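Local coordinates for protoporphyrinogen oxidase (Exiguobacterium sibiricum, PDB 3LOV), which probably oxidises coproporphyrinogen III to coproporphyrin III with oxygen and FAD, a step of heme b biosynthesis, at residues 153-158 with 162-167; 176-181 with 332-337. One frame throughout, in Å; residues are numbered along the deposited sequence.

Interaction 1 of 2, residues 153-158 with 162-167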
loop_
_atom_site.group_PDB
_atom_site.type_symbol
_atom_site.label_atom_id
_atom_site.label_comp_id
_atom_site.label_asym_id
_atom_site.label_seq_id
_atom_site.Cartn_x
_atom_site.Cartn_y
_atom_site.Cartn_z
ATOM N N TYR A 153 14.986 -1.714 16.553
ATOM C CA TYR A 153 15.656 -0.434 16.592
ATOM C C TYR A 153 14.997 0.477 17.581
ATOM O O TYR A 153 15.670 1.124 18.370
ATOM C CB TYR A 153 15.621 0.220 15.212
ATOM C CG TYR A 153 16.067 1.651 15.176
ATOM C CD1 TYR A 153 17.360 1.993 15.434
ATOM C CD2 TYR A 153 15.189 2.657 14.816
ATOM C CE1 TYR A 153 17.793 3.326 15.363
ATOM C CE2 TYR A 153 15.593 3.952 14.746
ATOM C CZ TYR A 153 16.899 4.288 15.026
ATOM O OH TYR A 153 17.275 5.602 14.950
ATOM N N LEU A 154 13.679 0.579 17.509
ATOM C CA LEU A 154 12.936 1.524 18.318
ATOM C C LEU A 154 12.745 1.160 19.810
ATOM O O LEU A 154 12.777 2.051 20.664
ATOM C CB LEU A 154 11.562 1.823 17.671
ATOM C CG LEU A 154 11.496 2.616 16.358
ATOM C CD1 LEU A 154 10.054 2.763 15.931
ATOM C CD2 LEU A 154 12.148 4.006 16.491
ATOM N N ARG A 155 12.525 -0.122 20.142
ATOM C CA ARG A 155 12.152 -0.482 21.497
ATOM C C ARG A 155 13.225 -0.109 22.545
ATOM O O ARG A 155 12.904 0.419 23.603
ATOM C CB ARG A 155 11.758 -1.975 21.620
ATOM C CG ARG A 155 10.351 -2.270 21.074
ATOM C CD ARG A 155 10.110 -3.740 20.930
ATOM N NE ARG A 155 8.823 -4.032 20.320
ATOM C CZ ARG A 155 7.660 -4.101 20.957
ATOM N NH1 ARG A 155 7.562 -3.899 22.266
ATOM N NH2 ARG A 155 6.573 -4.336 20.256
ATOM N N PRO A 156 14.495 -0.387 22.262
ATOM C CA PRO A 156 15.495 0.035 23.259
ATOM C C PRO A 156 15.629 1.564 23.449
ATOM O O PRO A 156 16.108 2.010 24.492
ATOM C CB PRO A 156 16.821 -0.561 22.733
ATOM C CG PRO A 156 16.435 -1.491 21.581
ATOM C CD PRO A 156 15.066 -1.154 21.133
ATOM N N ARG A 157 15.232 2.346 22.444
ATOM C CA ARG A 157 15.357 3.791 22.480
ATOM C C ARG A 157 14.143 4.470 23.073
ATOM O O ARG A 157 14.271 5.540 23.657
ATOM C CB ARG A 157 15.616 4.344 21.070
ATOM C CG ARG A 157 16.974 3.893 20.492
ATOM C CD ARG A 157 17.172 4.210 18.988
ATOM N NE ARG A 157 18.569 4.000 18.641
ATOM C CZ ARG A 157 19.155 2.796 18.539
ATOM N NH1 ARG A 157 18.466 1.665 18.677
ATOM N NH2 ARG A 157 20.448 2.713 18.316
ATOM N N LEU A 158 12.964 3.884 22.871
ATOM C CA LEU A 158 11.699 4.527 23.218
ATOM C C LEU A 158 10.850 3.734 24.217
ATOM O O LEU A 158 9.853 4.259 24.727
ATOM C CB LEU A 158 10.836 4.768 21.962
ATOM C CG LEU A 158 11.415 5.633 20.874
ATOM C CD1 LEU A 158 10.586 5.426 19.549
ATOM C CD2 LEU A 158 11.507 7.111 21.349
ATOM N N LEU A 162 5.498 2.793 24.225
ATOM C CA LEU A 162 5.277 3.800 23.144
ATOM C C LEU A 162 5.212 3.092 21.772
ATOM O O LEU A 162 4.399 3.422 20.913
ATOM C CB LEU A 162 6.367 4.883 23.161
ATOM C CG LEU A 162 6.255 6.066 22.161
ATOM C CD1 LEU A 162 5.119 6.987 22.531
ATOM C CD2 LEU A 162 7.595 6.870 22.067
ATOM N N VAL A 163 6.092 2.134 21.567
ATOM C CA VAL A 163 6.085 1.365 20.322
ATOM C C VAL A 163 4.739 0.668 20.109
ATOM O O VAL A 163 4.119 0.777 19.028
ATOM C CB VAL A 163 7.227 0.328 20.310
ATOM C CG1 VAL A 163 6.988 -0.711 19.229
ATOM C CG2 VAL A 163 8.538 1.023 20.101
ATOM N N GLU A 164 4.254 0.001 21.162
ATOM C CA GLU A 164 2.981 -0.745 21.081
ATOM C C GLU A 164 1.737 0.078 20.992
ATOM O O GLU A 164 0.875 -0.204 20.172
ATOM C CB GLU A 164 2.846 -1.697 22.286
ATOM C CG GLU A 164 3.886 -2.714 22.236
ATOM C CD GLU A 164 4.023 -3.545 23.475
ATOM O OE1 GLU A 164 3.147 -3.497 24.366
ATOM O OE2 GLU A 164 5.022 -4.255 23.526
ATOM N N LYS A 165 1.639 1.105 21.836
ATOM C CA LYS A 165 0.430 1.905 21.955
ATOM C C LYS A 165 0.324 2.999 20.910
ATOM O O LYS A 165 -0.795 3.468 20.604
ATOM C CB LYS A 165 0.313 2.540 23.360
ATOM C CG LYS A 165 0.157 1.506 24.476
ATOM C CD LYS A 165 0.078 2.163 25.866
ATOM C CE LYS A 165 -0.295 1.137 26.930
ATOM N NZ LYS A 165 -0.699 1.774 28.231
ATOM N N LEU A 166 1.453 3.473 20.389
ATOM C CA LEU A 166 1.382 4.594 19.415
ATOM C C LEU A 166 2.055 4.331 18.059
ATOM O O LEU A 166 1.413 4.478 17.015
ATOM C CB LEU A 166 1.906 5.876 20.049
ATOM C CG LEU A 166 1.892 7.073 19.098
ATOM C CD1 LEU A 166 0.485 7.342 18.557
ATOM C CD2 LEU A 166 2.525 8.288 19.782
ATOM N N ILE A 167 3.327 3.928 18.062
ATOM C CA ILE A 167 4.116 3.911 16.828
ATOM C C ILE A 167 3.624 2.835 15.865
ATOM O O ILE A 167 3.380 3.093 14.699
ATOM C CB ILE A 167 5.588 3.656 17.080
ATOM C CG1 ILE A 167 6.162 4.622 18.131
ATOM C CG2 ILE A 167 6.386 3.824 15.778
ATOM C CD1 ILE A 167 6.118 6.031 17.750
HETATM O O HOH W 1 7.576 3.423 25.939
#

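Interaction 2 of 2, residues 176-181 with 332-337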
loop_
_atom_site.group_PDB
_atom_site.type_symbol
_atom_site.label_atom_id
_atom_site.label_comp_id
_atom_site.label_asym_id
_atom_site.label_seq_id
_atom_site.Cartn_x
_atom_site.Cartn_y
_atom_site.Cartn_z
ATOM N N ALA A 176 -1.419 -2.453 8.471
ATOM C CA ALA A 176 -1.518 -3.365 9.603
ATOM C C ALA A 176 -0.306 -4.267 9.855
ATOM O O ALA A 176 -0.423 -5.275 10.568
ATOM C CB ALA A 176 -2.760 -4.237 9.454
ATOM N N GLY A 177 0.845 -3.915 9.296
ATOM C CA GLY A 177 2.039 -4.724 9.437
ATOM C C GLY A 177 2.600 -4.735 10.836
ATOM O O GLY A 177 2.178 -3.975 11.724
ATOM N N ASN A 178 3.545 -5.628 11.043
ATOM C CA ASN A 178 4.106 -5.834 12.327
ATOM C C ASN A 178 5.360 -4.980 12.449
ATOM O O ASN A 178 6.345 -5.227 11.767
ATOM C CB ASN A 178 4.420 -7.338 12.529
ATOM C CG ASN A 178 3.156 -8.192 12.685
ATOM O OD1 ASN A 178 2.324 -7.907 13.534
ATOM N ND2 ASN A 178 3.029 -9.246 11.887
ATOM N N ILE A 179 5.340 -3.991 13.332
ATOM C CA ILE A 179 6.520 -3.179 13.533
ATOM C C ILE A 179 7.790 -4.025 13.792
ATOM O O ILE A 179 8.889 -3.642 13.361
ATOM C CB ILE A 179 6.309 -2.115 14.649
ATOM C CG1 ILE A 179 7.335 -0.988 14.511
ATOM C CG2 ILE A 179 6.418 -2.728 16.039
ATOM C CD1 ILE A 179 6.914 0.319 15.196
ATOM N N ASP A 180 7.657 -5.182 14.461
ATOM C CA ASP A 180 8.844 -5.975 14.837
ATOM C C ASP A 180 9.445 -6.822 13.699
ATOM O O ASP A 180 10.447 -7.520 13.906
ATOM C CB ASP A 180 8.551 -6.878 16.060
ATOM C CG ASP A 180 8.394 -6.074 17.348
ATOM O OD1 ASP A 180 9.326 -5.319 17.689
ATOM O OD2 ASP A 180 7.326 -6.166 18.006
ATOM N N GLN A 181 8.844 -6.796 12.518
ATOM C CA GLN A 181 9.424 -7.529 11.355
ATOM C C GLN A 181 9.878 -6.621 10.178
ATOM O O GLN A 181 10.844 -6.959 9.452
ATOM C CB GLN A 181 8.415 -8.574 10.833
ATOM C CG GLN A 181 7.861 -9.527 11.915
ATOM C CD GLN A 181 7.019 -10.624 11.326
ATOM O OE1 GLN A 181 7.065 -10.897 10.108
ATOM N NE2 GLN A 181 6.250 -11.282 12.178
ATOM N N VAL A 332 -6.770 1.594 14.876
ATOM C CA VAL A 332 -7.123 0.798 16.049
ATOM C C VAL A 332 -5.947 -0.044 16.559
ATOM O O VAL A 332 -5.275 -0.768 15.804
ATOM C CB VAL A 332 -8.314 -0.145 15.759
ATOM C CG1 VAL A 332 -8.795 -0.913 17.056
ATOM C CG2 VAL A 332 -9.444 0.644 15.106
ATOM N N ASN A 333 -5.721 0.020 17.867
ATOM C CA ASN A 333 -4.749 -0.865 18.489
ATOM C C ASN A 333 -5.267 -2.310 18.355
ATOM O O ASN A 333 -6.436 -2.591 18.631
ATOM C CB ASN A 333 -4.518 -0.489 19.941
ATOM C CG ASN A 333 -3.415 -1.312 20.591
ATOM O OD1 ASN A 333 -3.363 -2.543 20.450
ATOM N ND2 ASN A 333 -2.525 -0.639 21.304
ATOM N N ARG A 334 -4.396 -3.188 17.882
ATOM C CA ARG A 334 -4.739 -4.587 17.602
ATOM C C ARG A 334 -5.209 -5.339 18.862
ATOM O O ARG A 334 -5.921 -6.359 18.760
ATOM C CB ARG A 334 -3.511 -5.287 17.037
ATOM C CG ARG A 334 -2.403 -5.502 18.072
ATOM C CD ARG A 334 -1.009 -5.694 17.411
ATOM N NE ARG A 334 -1.028 -6.793 16.463
ATOM C CZ ARG A 334 0.002 -7.142 15.688
ATOM N NH1 ARG A 334 1.147 -6.480 15.714
ATOM N NH2 ARG A 334 -0.119 -8.169 14.867
ATOM N N ARG A 335 -4.813 -4.850 20.042
ATOM C CA ARG A 335 -5.262 -5.436 21.303
ATOM C C ARG A 335 -6.717 -5.141 21.665
ATOM O O ARG A 335 -7.252 -5.810 22.540
ATOM C CB ARG A 335 -4.349 -5.004 22.471
ATOM C CG ARG A 335 -2.936 -5.469 22.299
ATOM C CD ARG A 335 -1.961 -4.696 23.210
ATOM N NE ARG A 335 -0.611 -5.055 22.808
ATOM C CZ ARG A 335 -0.014 -4.636 21.693
ATOM N NH1 ARG A 335 -0.661 -3.819 20.849
ATOM N NH2 ARG A 335 1.225 -5.039 21.409
ATOM N N ALA A 336 -7.356 -4.171 21.008
ATOM C CA ALA A 336 -8.671 -3.675 21.465
ATOM C C ALA A 336 -9.769 -4.581 20.937
ATOM O O ALA A 336 -9.564 -5.229 19.934
ATOM C CB ALA A 336 -8.911 -2.198 21.003
ATOM N N PRO A 337 -10.958 -4.597 21.571
ATOM C CA PRO A 337 -11.998 -5.554 21.126
ATOM C C PRO A 337 -12.837 -5.094 19.921
ATOM O O PRO A 337 -14.025 -4.783 20.072
ATOM C CB PRO A 337 -12.843 -5.733 22.398
ATOM C CG PRO A 337 -12.721 -4.412 23.097
ATOM C CD PRO A 337 -11.315 -3.966 22.856
#

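Interaction 1 of 2, residues 153-158 with 162-167
Two consecutive helices joined by a tight turn pack here: residues 153-158, the end of helix 150-158, against residues 162-167 of helix 160-172, with Leu154, Arg155 and Leu158 meeting Leu162, Val163, Glu164 and Ile167. The short axes run at 107° to each other and approach to 10.1 Å, a spacing filled by side chains.

Val163 sits in the middle of the contact and uses both of its methyls. CG2 packs on Leu154 CB at 4.0 Å and also meets the CG methylene of Arg155, while CG1 lies over one face of the Arg155 guanidinium, offset toward its rim, 3.8 Å from NH2. Deeper in, Leu154 CD1 touches Ile167 CG2 at 3.8 Å. Near the turn, Leu162 CD2 reaches Leu158 CB at 3.9 Å and the rest of that side chain; Leu162 CG stands opposite its backbone N, which carries this methyl back toward the preceding helix.

At the outer margin Arg155, its chain stretched from CG to NE, passes across Val163 and places NH1 2.9 Å from Glu164 OE2. The bond is nearly straight at 174° and lies close to the guanidinium plane, but it meets the carboxylate oxygen on the anti side, and the two planes are 53° apart: a single-point salt bridge. Arg155 also forms salt bridges to Asp160 through NH1 and to Asp180 through NE. A water closes the turn, donating to Leu158 O at 2.7 Å and accepting from Leu162 N.

With Val163 CG1 over one face and Glu164 at its edge, the guanidinium is probably restricted in rotation, and the carboxylates of Glu164, Asp160 and Asp180 probably offset its positive charge in this largely buried contact.

Interaction 2 of 2, residues 176-181 with 332-337
Arg334 and Asn178 make the contact, joining the loop after helix 160-172 to the loop between strands 329-332 and 340-345. Val332 ends the first of these strands, its backbone bonded to Thr341 on the neighbouring one. Asn333 opens the turn: its OD1 takes the backbone N of Arg335 at 2.8 Å, an Asx turn. This is a beta hairpin connection within the mixed sheet, and the turn at its start carries Arg334 toward the other loop.

Arg334 starts with CG tucked between the two backbone branches at its CA and bends again at chi3. Its guanidinium meets Asn178 end-on: NH2 and NH1 both donate to the single oxygen OD1, at 2.8 and 2.9 Å. The N-H...O angles, 146° and 142°, depart from linear because two donors converge on one acceptor. Amide and guanidinium planes differ by only 9°, and both nitrogens lie in the carbonyl plane, making a flat fork. Next in sequence, Arg335 turns its NH1 back to Asn333 OD1 at 3.0 Å, giving that oxygen a second donor from the same residue. Ala336 N then returns to Asn333 O at 3.0 Å, closing a type I beta turn.

Overall arrangement
Interactions 1 and 2 lie on the same side of the chain's centre, their own centres about 13 Å apart, and they touch directly. The loop 176-181 follows helix 160-172, and its Asp180 OD1 is 3.0 Å from Arg155 NE, a salt bridge linking the charged margin of interaction 1 to the loop of interaction 2. On the apolar side, Ile179 CD1 packs against Ile167 CG2 at 3.6 Å. The hairpin connection 332-337 reaches the same helix, with Arg335 NH2 3.6 Å from Glu164 CG. Helix 160-172 is therefore bordered by all three other segments. Both contacts lie away from the residues that bind FAD.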